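Local structure of nidogen (Mus musculus, 1NPE) at residues G167-L172 and W183-T188. The protein is a basement-membrane glycoprotein, also called entactin, whose YWTD beta-propeller domain, the part in this structure, probably binds laminin. Sequence-based numbering, arbitrary orientation.
Sequences GLPNGL and WVDAGT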
ATOM      1  N   GLY A 167      14.948   3.121  -1.639  1.00 16.52           N
ATOM      2  CA  GLY A 167      14.136   3.985  -2.474  1.00 15.76           C
ATOM      3  C   GLY A 167      12.667   3.794  -2.156  1.00 16.93           C
ATOM      4  O   GLY A 167      12.039   4.640  -1.519  1.00 19.32           O
ATOM      5  N   LEU A 168      12.113   2.677  -2.610  1.00 15.35           N
ATOM      6  CA  LEU A 168      10.722   2.350  -2.362  1.00 13.45           C
ATOM      7  C   LEU A 168      10.620   0.911  -1.837  1.00 13.11           C
ATOM      8  O   LEU A 168      10.322  -0.019  -2.598  1.00 15.79           O
ATOM      9  CB  LEU A 168       9.902   2.516  -3.649  1.00 12.09           C
ATOM     10  CG  LEU A 168       9.879   3.903  -4.313  1.00 14.25           C
ATOM     11  CD1 LEU A 168       9.150   3.841  -5.667  1.00 13.28           C
ATOM     12  CD2 LEU A 168       9.218   4.926  -3.397  1.00 13.44           C
ATOM     13  N   PRO A 169      10.979   0.690  -0.554  1.00 12.55           N
ATOM     14  CA  PRO A 169      10.891  -0.669  -0.000  1.00 12.40           C
ATOM     15  C   PRO A 169       9.417  -1.014   0.179  1.00 11.79           C
ATOM     16  O   PRO A 169       8.779  -0.570   1.128  1.00 11.81           O
ATOM     17  CB  PRO A 169      11.633  -0.549   1.333  1.00 11.82           C
ATOM     18  CG  PRO A 169      11.433   0.881   1.727  1.00 10.65           C
ATOM     19  CD  PRO A 169      11.601   1.614   0.411  1.00 11.68           C
ATOM     20  N   ASN A 170       8.870  -1.759  -0.779  1.00 11.35           N
ATOM     21  CA  ASN A 170       7.460  -2.119  -0.755  1.00 11.38           C
ATOM     22  C   ASN A 170       7.059  -3.330   0.074  1.00  9.99           C
ATOM     23  O   ASN A 170       5.977  -3.363   0.641  1.00 11.35           O
ATOM     24  CB  ASN A 170       6.933  -2.247  -2.182  1.00 11.25           C
ATOM     25  CG  ASN A 170       6.769  -0.896  -2.860  1.00 13.24           C
ATOM     26  OD1 ASN A 170       6.435   0.104  -2.211  1.00 14.18           O
ATOM     27  ND2 ASN A 170       6.989  -0.860  -4.166  1.00 10.96           N
ATOM     28  N   GLY A 171       7.916  -4.336   0.119  1.00 11.23           N
ATOM     29  CA  GLY A 171       7.601  -5.514   0.895  1.00  9.99           C
ATOM     30  C   GLY A 171       8.841  -6.146   1.485  1.00 10.45           C
ATOM     31  O   GLY A 171       9.959  -5.889   1.034  1.00 11.46           O
ATOM     32  N   LEU A 172       8.657  -6.905   2.555  1.00 11.14           N
ATOM     33  CA  LEU A 172       9.783  -7.595   3.167  1.00 12.29           C
ATOM     34  C   LEU A 172       9.367  -8.970   3.655  1.00 11.40           C
ATOM     35  O   LEU A 172       8.176  -9.287   3.742  1.00 12.23           O
ATOM     36  CB  LEU A 172      10.428  -6.766   4.282  1.00 11.60           C
ATOM     37  CG  LEU A 172       9.862  -6.727   5.696  1.00 11.84           C
ATOM     38  CD1 LEU A 172      10.619  -5.659   6.449  1.00 10.37           C
ATOM     39  CD2 LEU A 172       8.374  -6.419   5.683  1.00 13.24           C
ATOM     40  N   TRP A 183      13.999  -7.607   1.628  1.00 10.50           N
ATOM     41  CA  TRP A 183      12.972  -6.696   1.151  1.00 11.06           C
ATOM     42  C   TRP A 183      13.171  -6.482  -0.338  1.00 11.60           C
ATOM     43  O   TRP A 183      14.224  -6.820  -0.874  1.00 11.16           O
ATOM     44  CB  TRP A 183      13.017  -5.357   1.901  1.00  9.99           C
ATOM     45  CG  TRP A 183      14.245  -4.533   1.687  1.00 11.54           C
ATOM     46  CD1 TRP A 183      14.483  -3.665   0.655  1.00 11.42           C
ATOM     47  CD2 TRP A 183      15.381  -4.444   2.557  1.00 10.83           C
ATOM     48  NE1 TRP A 183      15.694  -3.040   0.834  1.00 12.59           N
ATOM     49  CE2 TRP A 183      16.267  -3.498   1.993  1.00 10.90           C
ATOM     50  CE3 TRP A 183      15.735  -5.070   3.761  1.00 12.21           C
ATOM     51  CZ2 TRP A 183      17.484  -3.156   2.592  1.00 12.42           C
ATOM     52  CZ3 TRP A 183      16.948  -4.730   4.359  1.00 14.55           C
ATOM     53  CH2 TRP A 183      17.807  -3.779   3.770  1.00 15.01           C
ATOM     54  N   VAL A 184      12.127  -6.015  -1.016  1.00 11.78           N
ATOM     55  CA  VAL A 184      12.198  -5.724  -2.446  1.00 10.86           C
ATOM     56  C   VAL A 184      11.985  -4.219  -2.557  1.00 11.69           C
ATOM     57  O   VAL A 184      11.110  -3.654  -1.900  1.00 10.93           O
ATOM     58  CB  VAL A 184      11.154  -6.520  -3.268  1.00 11.64           C
ATOM     59  CG1 VAL A 184      11.487  -8.004  -3.219  1.00  9.99           C
ATOM     60  CG2 VAL A 184       9.739  -6.270  -2.749  1.00  9.99           C
ATOM     61  N   ASP A 185      12.809  -3.571  -3.370  1.00 13.54           N
ATOM     62  CA  ASP A 185      12.770  -2.121  -3.495  1.00 15.21           C
ATOM     63  C   ASP A 185      12.503  -1.680  -4.925  1.00 15.06           C
ATOM     64  O   ASP A 185      13.315  -1.912  -5.812  1.00 13.73           O
ATOM     65  CB  ASP A 185      14.109  -1.567  -2.992  1.00 16.87           C
ATOM     66  CG  ASP A 185      14.067  -0.079  -2.688  1.00 20.63           C
ATOM     67  OD1 ASP A 185      13.582   0.699  -3.529  1.00 21.62           O
ATOM     68  OD2 ASP A 185      14.550   0.319  -1.608  1.00 21.31           O
ATOM     69  N   ALA A 186      11.374  -1.008  -5.136  1.00 15.36           N
ATOM     70  CA  ALA A 186      11.002  -0.544  -6.473  1.00 16.24           C
ATOM     71  C   ALA A 186      11.663   0.779  -6.851  1.00 17.75           C
ATOM     72  O   ALA A 186      11.403   1.322  -7.926  1.00 20.11           O
ATOM     73  CB  ALA A 186       9.490  -0.441  -6.595  1.00 14.44           C
ATOM     74  N   GLY A 187      12.511   1.288  -5.957  1.00 17.99           N
ATOM     75  CA  GLY A 187      13.221   2.534  -6.195  1.00 18.12           C
ATOM     76  C   GLY A 187      14.664   2.266  -6.593  1.00 19.80           C
ATOM     77  O   GLY A 187      15.189   2.890  -7.520  1.00 19.20           O
ATOM     78  N   THR A 188      15.310   1.354  -5.864  1.00 19.92           N
ATOM     79  CA  THR A 188      16.687   0.959  -6.142  1.00 20.63           C
ATOM     80  C   THR A 188      16.692  -0.238  -7.105  1.00 20.75           C
ATOM     81  O   THR A 188      17.753  -0.713  -7.515  1.00 19.95           O
ATOM     82  CB  THR A 188      17.433   0.545  -4.852  1.00 22.03           C
ATOM     83  OG1 THR A 188      16.752  -0.553  -4.231  1.00 21.91           O
ATOM     84  CG2 THR A 188      17.512   1.715  -3.874  1.00 22.56           C
TER
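Pro169–Leu172 and Trp183–Asp185 run antiparallel, their axes 4.7 Å apart at 159°, and a one-residue slip between the Pro169–Asp185 and Gly171–Val184 pairs marks a beta bulge. The backbone bonds follow this register: Val184 N donates to Gly171 O at 3.0 Å, Asn170 N to Val184 O, and Ala186 N to Leu168 O. Asp185 takes the place of the Asp of the YWTD motif; its CG, anti to the backbone N (chi1 -163°), lets the carboxylate tie the second strand to Gly167 and Leu168, just before Pro169. OD2 takes Gly167 N through the syn lone pair at 2.8 Å, nearly straight at 173°, while OD1 receives Leu168 N at 2.6 Å from above the carboxylate plane. OD1 also accepts Gly187 N, nearly along the C-O axis, forming an Asx turn, and Thr188 N. Four backbone N-H groups thus fix the carboxylate's rotation and would probably favour its ionised form. On the face carrying Pro169, Asp185, Leu172 and Trp183, the proline ring lies alongside Asp185, its CD 3.8 Å from OD2. Leu172 CB meets Trp183 CB at 3.8 Å, and the indole brings CD1 within 4.3 Å of Pro169 CB. Asn170 ND2 lies 3.5 Å from Ala186 CB and is bonded to Pro211 O; OD1 accepts from Arg125 NH1 and is hydrogen-bonded to a polar side chain of the other protein chain, which Leu168 also touches. The hairpin starts a four-stranded propeller blade: Pro169, Leu172 and Trp183 pack on Ile148 of strand 147-152 in the preceding blade, Val184 on Pro211 and Val214 of strand 211-217 in the next.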